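Local coordinates for 3,4-dihydroxy-2-butanone 4-phosphate synthase (Acinetobacter baumannii, PDB 6MNZ), which probably converts D-ribulose 5-phosphate into formate and 3,4-dihydroxy-2-butanone 4-phosphate, a step of riboflavin biosynthesis, using magnesium or manganese, at residues V339-L344 and V361-T366; G330-R335 and S355-E360; P71-Q76 and N84-I89. All coordinates share one frame; numbering follows the deposited sequence.

Contact 1. Residues V339-L344 and V361-T366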
loop_
_atom_site.group_PDB
_atom_site.type_symbol
_atom_site.label_atom_id
_atom_site.label_comp_id
_atom_site.label_asym_id
_atom_site.label_seq_id
_atom_site.Cartn_x
_atom_site.Cartn_y
_atom_site.Cartn_z
ATOM N N VAL A 339 9.424 9.718 -31.288
ATOM C CA VAL A 339 10.586 10.537 -30.970
ATOM C C VAL A 339 11.839 9.867 -31.519
ATOM O O VAL A 339 11.998 8.643 -31.437
ATOM C CB VAL A 339 10.686 10.757 -29.451
ATOM C CG1 VAL A 339 11.888 11.626 -29.115
ATOM C CG2 VAL A 339 9.403 11.383 -28.927
ATOM N N GLU A 340 12.705 10.668 -32.138
ATOM C CA GLU A 340 13.944 10.176 -32.729
ATOM C C GLU A 340 15.171 10.992 -32.351
ATOM O O GLU A 340 16.281 10.447 -32.389
ATOM C CB GLU A 340 13.830 10.140 -34.262
ATOM C CG GLU A 340 14.904 9.302 -34.948
ATOM C CD GLU A 340 14.821 9.362 -36.463
ATOM O OE1 GLU A 340 15.845 9.092 -37.125
ATOM O OE2 GLU A 340 13.739 9.698 -36.990
ATOM N N LYS A 341 15.013 12.255 -31.961
ATOM C CA LYS A 341 16.131 13.087 -31.537
ATOM C C LYS A 341 15.630 14.028 -30.454
ATOM O O LYS A 341 14.615 14.705 -30.643
ATOM C CB LYS A 341 16.705 13.887 -32.712
ATOM C CG LYS A 341 17.420 13.047 -33.762
ATOM C CD LYS A 341 17.936 13.912 -34.904
ATOM C CE LYS A 341 18.432 13.066 -36.067
ATOM N NZ LYS A 341 18.850 13.898 -37.231
ATOM N N MET A 342 16.336 14.069 -29.326
ATOM C CA MET A 342 15.782 14.584 -28.083
ATOM C C MET A 342 16.604 15.768 -27.601
ATOM O O MET A 342 17.834 15.772 -27.703
ATOM C CB MET A 342 15.753 13.520 -26.980
ATOM C CG MET A 342 14.550 12.594 -27.034
ATOM S SD MET A 342 14.420 11.538 -25.577
ATOM C CE MET A 342 15.863 10.488 -25.746
ATOM N N LYS A 343 15.934 16.645 -26.861
ATOM C CA LYS A 343 16.582 17.638 -26.008
ATOM C C LYS A 343 16.158 17.359 -24.570
ATOM O O LYS A 343 15.032 17.676 -24.174
ATOM C CB LYS A 343 16.204 19.047 -26.454
ATOM C CG LYS A 343 16.330 20.120 -25.389
ATOM C CD LYS A 343 16.134 21.499 -26.007
ATOM C CE LYS A 343 15.605 22.507 -25.000
ATOM N NZ LYS A 343 15.355 23.833 -25.632
ATOM N N LEU A 344 17.019 16.671 -23.824
ATOM C CA LEU A 344 16.654 16.171 -22.505
ATOM C C LEU A 344 16.755 17.287 -21.474
ATOM O O LEU A 344 17.795 17.945 -21.356
ATOM C CB LEU A 344 17.554 15.007 -22.096
ATOM C CG LEU A 344 17.384 13.668 -22.814
ATOM C CD1 LEU A 344 18.256 12.605 -22.155
ATOM C CD2 LEU A 344 15.933 13.225 -22.832
ATOM N N VAL A 361 19.985 9.340 -29.574
ATOM C CA VAL A 361 18.847 10.252 -29.597
ATOM C C VAL A 361 19.174 11.617 -29.015
ATOM O O VAL A 361 18.477 12.593 -29.319
ATOM C CB VAL A 361 17.651 9.715 -28.788
ATOM C CG1 VAL A 361 16.489 10.670 -28.871
ATOM C CG2 VAL A 361 17.215 8.368 -29.275
ATOM N N VAL A 362 20.307 11.746 -28.336
ATOM C CA VAL A 362 20.592 12.893 -27.482
ATOM C C VAL A 362 21.746 13.666 -28.103
ATOM O O VAL A 362 22.832 13.111 -28.317
ATOM C CB VAL A 362 20.913 12.462 -26.043
ATOM C CG1 VAL A 362 20.930 13.668 -25.118
ATOM C CG2 VAL A 362 19.896 11.436 -25.561
ATOM N N GLU A 363 21.514 14.950 -28.380
ATOM C CA GLU A 363 22.588 15.896 -28.649
ATOM C C GLU A 363 22.708 16.981 -27.594
ATOM O O GLU A 363 23.787 17.562 -27.447
ATOM C CB GLU A 363 22.382 16.567 -30.014
ATOM C CG GLU A 363 22.496 15.618 -31.192
ATOM C CD GLU A 363 21.205 14.870 -31.469
ATOM O OE1 GLU A 363 20.189 15.157 -30.801
ATOM O OE2 GLU A 363 21.200 14.007 -32.371
ATOM N N TYR A 364 21.656 17.207 -26.813
ATOM C CA TYR A 364 21.519 18.413 -26.001
ATOM C C TYR A 364 20.797 17.985 -24.733
ATOM O O TYR A 364 19.617 17.624 -24.784
ATOM C CB TYR A 364 20.741 19.484 -26.765
ATOM C CG TYR A 364 20.585 20.823 -26.075
ATOM C CD1 TYR A 364 21.553 21.288 -25.192
ATOM C CD2 TYR A 364 19.650 21.737 -26.547
ATOM C CE1 TYR A 364 21.514 22.587 -24.709
ATOM C CE2 TYR A 364 19.582 23.019 -26.046
ATOM C CZ TYR A 364 20.487 23.423 -25.092
ATOM O OH TYR A 364 20.359 24.669 -24.521
ATOM N N VAL A 365 21.499 18.010 -23.603
ATOM C CA VAL A 365 20.863 17.957 -22.294
ATOM C C VAL A 365 20.787 19.377 -21.759
ATOM O O VAL A 365 21.794 20.097 -21.736
ATOM C CB VAL A 365 21.631 17.035 -21.332
ATOM C CG1 VAL A 365 21.410 15.572 -21.701
ATOM C CG2 VAL A 365 23.119 17.356 -21.335
ATOM N N THR A 366 19.603 19.775 -21.313
ATOM C CA THR A 366 19.359 21.153 -20.923
ATOM C C THR A 366 19.756 21.357 -19.466
ATOM O O THR A 366 19.762 20.420 -18.665
ATOM C CB THR A 366 17.889 21.514 -21.146
ATOM O OG1 THR A 366 17.496 21.103 -22.463
ATOM C CG2 THR A 366 17.666 23.015 -21.008
#

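Contact 2. Residues G330-R335 and S355-E360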
loop_
_atom_site.group_PDB
_atom_site.type_symbol
_atom_site.label_atom_id
_atom_site.label_comp_id
_atom_site.label_asym_id
_atom_site.label_seq_id
_atom_site.Cartn_x
_atom_site.Cartn_y
_atom_site.Cartn_z
ATOM N N GLY A 330 10.100 4.730 -20.104
ATOM C CA GLY A 330 10.112 6.043 -20.725
ATOM C C GLY A 330 10.573 6.016 -22.169
ATOM O O GLY A 330 10.088 6.798 -22.989
ATOM N N ALA A 331 11.412 5.042 -22.528
ATOM C CA ALA A 331 11.952 4.994 -23.880
ATOM C C ALA A 331 10.964 4.368 -24.856
ATOM O O ALA A 331 10.811 4.853 -25.983
ATOM C CB ALA A 331 13.272 4.222 -23.893
ATOM N N GLN A 332 10.230 3.342 -24.417
ATOM C CA GLN A 332 9.215 2.744 -25.275
ATOM C C GLN A 332 8.045 3.692 -25.502
ATOM O O GLN A 332 7.488 3.732 -26.604
ATOM C CB GLN A 332 8.722 1.433 -24.667
ATOM C CG GLN A 332 9.792 0.357 -24.570
ATOM C CD GLN A 332 9.287 -0.917 -23.914
ATOM O OE1 GLN A 332 8.127 -1.296 -24.079
ATOM N NE2 GLN A 332 10.146 -1.562 -23.133
ATOM N N ILE A 333 7.752 4.554 -24.526
ATOM C CA ILE A 333 6.754 5.600 -24.731
ATOM C C ILE A 333 7.224 6.569 -25.809
ATOM O O ILE A 333 6.449 6.980 -26.681
ATOM C CB ILE A 333 6.463 6.326 -23.405
ATOM C CG1 ILE A 333 5.671 5.406 -22.470
ATOM C CG2 ILE A 333 5.711 7.625 -23.660
ATOM C CD1 ILE A 333 5.432 5.979 -21.085
ATOM N N LEU A 334 8.472 7.026 -25.704
ATOM C CA LEU A 334 8.958 8.059 -26.610
ATOM C C LEU A 334 9.100 7.536 -28.034
ATOM O O LEU A 334 8.794 8.259 -28.989
ATOM C CB LEU A 334 10.291 8.605 -26.104
ATOM C CG LEU A 334 10.214 9.331 -24.759
ATOM C CD1 LEU A 334 11.599 9.480 -24.143
ATOM C CD2 LEU A 334 9.544 10.687 -24.916
ATOM N N ARG A 335 9.473 6.265 -28.199
ATOM C CA ARG A 335 9.434 5.660 -29.525
ATOM C C ARG A 335 8.004 5.542 -30.035
ATOM O O ARG A 335 7.740 5.782 -31.219
ATOM C CB ARG A 335 10.100 4.287 -29.503
ATOM C CG ARG A 335 10.048 3.572 -30.846
ATOM C CD ARG A 335 11.038 2.420 -30.903
ATOM N NE ARG A 335 10.627 1.313 -30.044
ATOM C CZ ARG A 335 11.397 0.737 -29.124
ATOM N NH1 ARG A 335 12.648 1.136 -28.932
ATOM N NH2 ARG A 335 10.916 -0.262 -28.400
ATOM N N SER A 355 20.551 3.222 -25.598
ATOM C CA SER A 355 21.341 2.137 -26.168
ATOM C C SER A 355 20.616 1.212 -27.139
ATOM O O SER A 355 21.272 0.581 -27.977
ATOM C CB SER A 355 21.913 1.253 -25.056
ATOM O OG SER A 355 22.596 0.145 -25.621
ATOM N N GLY A 356 19.295 1.299 -27.216
ATOM C CA GLY A 356 18.550 0.296 -27.953
ATOM C C GLY A 356 17.387 0.889 -28.710
ATOM O O GLY A 356 16.841 0.263 -29.623
ATOM N N PHE A 357 17.258 2.202 -28.569
ATOM C CA PHE A 357 16.022 2.918 -28.863
ATOM C C PHE A 357 16.407 4.015 -29.850
ATOM O O PHE A 357 16.965 5.042 -29.453
ATOM C CB PHE A 357 15.393 3.474 -27.589
ATOM C CG PHE A 357 15.152 2.428 -26.528
ATOM C CD1 PHE A 357 16.200 1.943 -25.764
ATOM C CD2 PHE A 357 13.870 1.981 -26.252
ATOM C CE1 PHE A 357 15.988 0.960 -24.815
ATOM C CE2 PHE A 357 13.639 1.072 -25.232
ATOM C CZ PHE A 357 14.701 0.559 -24.515
ATOM N N ASN A 358 16.073 3.823 -31.123
ATOM C CA ASN A 358 15.839 4.976 -31.975
ATOM C C ASN A 358 17.062 5.877 -32.079
ATOM O O ASN A 358 16.948 7.040 -31.695
ATOM C CB ASN A 358 14.669 5.833 -31.478
ATOM C CG ASN A 358 13.316 5.226 -31.791
ATOM O OD1 ASN A 358 12.347 5.490 -31.080
ATOM N ND2 ASN A 358 13.191 4.633 -32.976
ATOM N N LEU A 359 18.014 5.548 -32.944
ATOM C CA LEU A 359 19.439 5.814 -32.774
ATOM C C LEU A 359 19.769 7.029 -31.911
ATOM O O LEU A 359 19.070 7.259 -30.926
ATOM C CB LEU A 359 20.014 6.112 -34.166
ATOM C CG LEU A 359 19.196 7.329 -34.677
ATOM C CD1 LEU A 359 19.829 8.698 -34.363
ATOM C CD2 LEU A 359 18.871 7.239 -36.165
ATOM N N GLU A 360 21.034 7.458 -31.945
ATOM C CA GLU A 360 21.667 8.103 -30.801
ATOM C C GLU A 360 20.952 9.415 -30.497
ATOM O O GLU A 360 21.041 10.366 -31.280
ATOM C CB GLU A 360 23.150 8.370 -31.101
ATOM C CG GLU A 360 23.804 9.492 -30.288
ATOM C CD GLU A 360 25.216 9.808 -30.760
ATOM O OE1 GLU A 360 25.687 9.137 -31.702
ATOM O OE2 GLU A 360 25.765 10.847 -30.334
#

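Contact 3. Residues P71-Q76 and N84-I89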
loop_
_atom_site.group_PDB
_atom_site.type_symbol
_atom_site.label_atom_id
_atom_site.label_comp_id
_atom_site.label_asym_id
_atom_site.label_seq_id
_atom_site.Cartn_x
_atom_site.Cartn_y
_atom_site.Cartn_z
ATOM N N PRO A 71 0.056 -21.332 -1.989
ATOM C CA PRO A 71 0.060 -19.897 -1.672
ATOM C C PRO A 71 1.335 -19.426 -0.991
ATOM O O PRO A 71 2.102 -20.239 -0.464
ATOM C CB PRO A 71 -1.154 -19.748 -0.748
ATOM C CG PRO A 71 -1.224 -21.064 -0.028
ATOM C CD PRO A 71 -0.639 -22.118 -0.952
ATOM N N LEU A 72 1.420 -18.117 -0.770
ATOM C CA LEU A 72 2.445 -17.564 0.103
ATOM C C LEU A 72 2.223 -18.017 1.539
ATOM O O LEU A 72 1.097 -17.997 2.045
ATOM C CB LEU A 72 2.440 -16.039 0.036
ATOM C CG LEU A 72 2.370 -15.400 -1.352
ATOM C CD1 LEU A 72 2.128 -13.902 -1.230
ATOM C CD2 LEU A 72 3.639 -15.678 -2.152
ATOM N N MET A 73 3.315 -18.383 2.214
ATOM C CA MET A 73 3.203 -18.924 3.564
ATOM C C MET A 73 2.991 -17.834 4.610
ATOM O O MET A 73 2.366 -18.097 5.642
ATOM C CB MET A 73 4.440 -19.755 3.913
ATOM C CG MET A 73 5.767 -19.027 3.803
ATOM S SD MET A 73 7.108 -19.974 4.561
ATOM C CE MET A 73 6.726 -19.759 6.294
ATOM N N VAL A 74 3.488 -16.618 4.374
ATOM C CA VAL A 74 3.110 -15.451 5.166
ATOM C C VAL A 74 2.639 -14.347 4.230
ATOM O O VAL A 74 3.249 -14.108 3.182
ATOM C CB VAL A 74 4.282 -14.951 6.038
ATOM C CG1 VAL A 74 3.825 -13.817 6.947
ATOM C CG2 VAL A 74 4.873 -16.095 6.851
ATOM N N ASP A 75 1.554 -13.669 4.614
ATOM C CA ASP A 75 0.942 -12.638 3.777
ATOM C C ASP A 75 1.279 -11.222 4.236
ATOM O O ASP A 75 1.966 -10.486 3.522
ATOM C CB ASP A 75 -0.580 -12.832 3.751
ATOM C CG ASP A 75 -1.234 -12.140 2.575
ATOM O OD1 ASP A 75 -1.321 -10.893 2.592
ATOM O OD2 ASP A 75 -1.526 -12.828 1.576
ATOM N N GLN A 76 0.894 -10.861 5.459
ATOM C CA GLN A 76 1.415 -9.677 6.129
ATOM C C GLN A 76 2.270 -10.117 7.306
ATOM O O GLN A 76 1.889 -11.027 8.050
ATOM C CB GLN A 76 0.281 -8.766 6.615
ATOM C CG GLN A 76 -0.215 -9.068 8.031
ATOM C CD GLN A 76 -1.376 -8.183 8.457
ATOM O OE1 GLN A 76 -2.318 -8.654 9.097
ATOM N NE2 GLN A 76 -1.208 -6.876 8.297
ATOM N N ASN A 84 10.443 -10.556 0.425
ATOM C CA ASN A 84 10.734 -11.825 -0.231
ATOM C C ASN A 84 9.515 -12.729 -0.145
ATOM O O ASN A 84 9.074 -13.064 0.959
ATOM C CB ASN A 84 11.943 -12.512 0.409
ATOM C CG ASN A 84 12.387 -13.739 -0.361
ATOM O OD1 ASN A 84 11.579 -14.615 -0.669
ATOM N ND2 ASN A 84 13.637 -13.736 -0.802
ATOM N N PHE A 85 9.133 -13.300 -1.289
ATOM C CA PHE A 85 7.924 -14.116 -1.394
ATOM C C PHE A 85 8.329 -15.587 -1.373
ATOM O O PHE A 85 8.375 -16.269 -2.397
ATOM C CB PHE A 85 7.146 -13.757 -2.655
ATOM C CG PHE A 85 7.135 -12.289 -2.961
ATOM C CD1 PHE A 85 6.566 -11.388 -2.076
ATOM C CD2 PHE A 85 7.634 -11.816 -4.164
ATOM C CE1 PHE A 85 6.494 -10.040 -2.385
ATOM C CE2 PHE A 85 7.569 -10.469 -4.477
ATOM C CZ PHE A 85 7.002 -9.580 -3.584
ATOM N N THR A 86 8.552 -16.098 -0.165
ATOM C CA THR A 86 8.608 -17.533 0.059
ATOM C C THR A 86 7.203 -18.130 0.077
ATOM O O THR A 86 6.197 -17.425 0.196
ATOM C CB THR A 86 9.319 -17.856 1.375
ATOM O OG1 THR A 86 8.860 -16.967 2.401
ATOM C CG2 THR A 86 10.829 -17.719 1.221
ATOM N N LEU A 87 7.145 -19.439 -0.150
ATOM C CA LEU A 87 5.897 -20.183 -0.190
ATOM C C LEU A 87 5.842 -21.181 0.958
ATOM O O LEU A 87 6.853 -21.495 1.593
ATOM C CB LEU A 87 5.747 -20.916 -1.527
ATOM C CG LEU A 87 4.890 -20.211 -2.576
ATOM C CD1 LEU A 87 5.320 -18.767 -2.740
ATOM C CD2 LEU A 87 4.967 -20.948 -3.901
ATOM N N SER A 88 4.669 -21.793 1.117
ATOM C CA SER A 88 4.587 -23.092 1.768
ATOM C C SER A 88 5.561 -24.071 1.125
ATOM O O SER A 88 5.780 -24.047 -0.089
ATOM C CB SER A 88 3.160 -23.638 1.684
ATOM O OG SER A 88 2.283 -22.923 2.540
ATOM N N ILE A 89 6.265 -24.821 1.974
ATOM C CA ILE A 89 7.366 -25.649 1.505
ATOM C C ILE A 89 6.821 -26.802 0.667
ATOM O O ILE A 89 5.706 -27.294 0.888
ATOM C CB ILE A 89 8.197 -26.175 2.688
ATOM C CG1 ILE A 89 8.601 -25.043 3.632
ATOM C CG2 ILE A 89 9.451 -26.853 2.180
ATOM C CD1 ILE A 89 9.273 -25.528 4.917
#

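Contact 1. Residues V339-L344 and V361-T366
M342 and L344 pair in parallel with V361-T366, the two segments running 24° apart end to end, and three backbone hydrogen bonds join them: M342 N to V361 O (2.6 Å), L344 N to Y364 O (2.9 Å) and T366 N to L344 O (2.6 Å). The last is the straightest, with 170° at the hydrogen and the donor close to the line of the C=O bond. The oxygen of L344 also takes a weak bond from T366 OG1, 3.4 Å away, so one carbonyl receives both the backbone and the side chain of T366. At E363 the partner chain turns a corner between the first of these bonds and the second. M342, L344, V362 and V365 share one face. There L344 CD1 meets V362 CG2 at 4.0 Å, the two side chains crossing at about a right angle, while L344 CB touches V365 CG1. The thioether end of M342 bends at chi3 (-67°), and its CE lies 4.1 Å from V362 CG2. K343 and Y364 occupy the other face, side by side and pointing the same way, with K343 CD 3.6 Å from Y364 CD2 at an oblique approach to the ring. On its far side 339-344 bonds to T248 and V250 of strand 248-253, and L334 of helix 320-336 packs on M342. This is a parallel edge pairing in the mixed sheet of the GTP cyclohydrolase II-like domain.

Contact 2. Residues G330-R335 and S355-E360
A331 sets its CB over one face of the F357 ring, a CH-pi contact 3.6 Å from the ring centroid and 24° off the normal. The methyl is offset toward the rim, nearest to CD2 and CE2. Q332 reaches the same ring differently: its CG comes in the ring plane, at the edge, 4.0 Å from F357 CE2. The third neighbour is R335, whose NH1 approaches CD2 obliquely; the guanidinium and ring planes are only 13° apart, though the two side chains cross at about a right angle. Two torsions explain how R335 gets there. CG stands anti to the backbone N, and the bend at chi3 (71°) then brings the guanidinium round to the phenyl, while the CB-CG-CD part of the chain runs past the side chain of N358.

One helical turn supplies both A331 and R335, which are joined by the R335 N to A331 O helix bond (2.9 Å). Further out, the amide end of Q332 is held by its OE1, which accepts from the backbone N of T205. F357 also packs on T201 and Q332 on M200, both of helix 192-202, so the F357 side chain touches both helices. The inward side of the same turn, I333 and L334, lies on strands 235-239 and 290-292. What results is a loop phenylalanine anchored on a helix that covers the sheet of the GTP cyclohydrolase II-like domain, beside the helix leading in from the DHBP synthase part.

Contact 3. Residues P71-Q76 and N84-I89
P71 O accepts the one hydrogen bond between these two segments, from S88 N at 3.4 Å: long and weak, though fairly straight at 167°. The same oxygen lies 3.5 Å from L87 CG, so the carbonyl faces both the backbone of S88 and the branch point of the leucine before it. Next to that bond, the alpha carbons of L72 and L87 come within 4.3 Å of each other, but neither segment forms a regular strand, and side chains and backbone share the rest of the contact. The two leucines cross obliquely. L72 CD2 touches L87 CD1 at 3.6 Å, and the same methyl reaches F85 CB at 4.0 Å, so one branch of L72 bridges two residues of the partner segment. Each leucine starts out from its backbone pointing away from the opposite chain, and it is the branch ends that bring them together. M73 takes the other course. Its CB faces S88 N, and CG sits between the backbone N and the carbonyl carbon (chi1 57°), which brings CG and SD against the L87 carbonyl, SD 3.3 Å from L87 O, before the end of the side chain leads off. T86 OG1 borders that side chain at 4.0 Å from M73 CG.

L72 also packs on Q76 of the second subunit, so the 71-76 side of this surface contact reaches the dimer interface. The 84-89 side is backed by strand 127-131: F85 shares a backbone hydrogen bond with M131, while L87 rests on P129 and M131, and T86 on L130. The side chain of F85 also lies about 3 Å from that of R140, predicted to bind D-ribulose 5-phosphate. The contact thus folds the long loop between helix 62-68 and strand 90-91 back against a DHBP synthase strand that is outermost within this chain.

How the contacts relate
Contact 3 comes first along the chain, closing a short loop in the DHBP synthase part. It is complete well before the other two begin: its centre is 45 Å from that of contact 1 and 38 Å from that of contact 2, on the opposite side of the chain's centre. Contacts 2 and 1 cross. The chain passes through 330-335 and 339-344, then later through 355-360 and 361-366 in the same order, so helix 320-336 meets the later loop and strand 342-344 meets the later, parallel strand. The two touch directly, with a probable hydrogen bond from V339 N to L334 O and E340 packed on L359, tying helix, loop and sheet edge together.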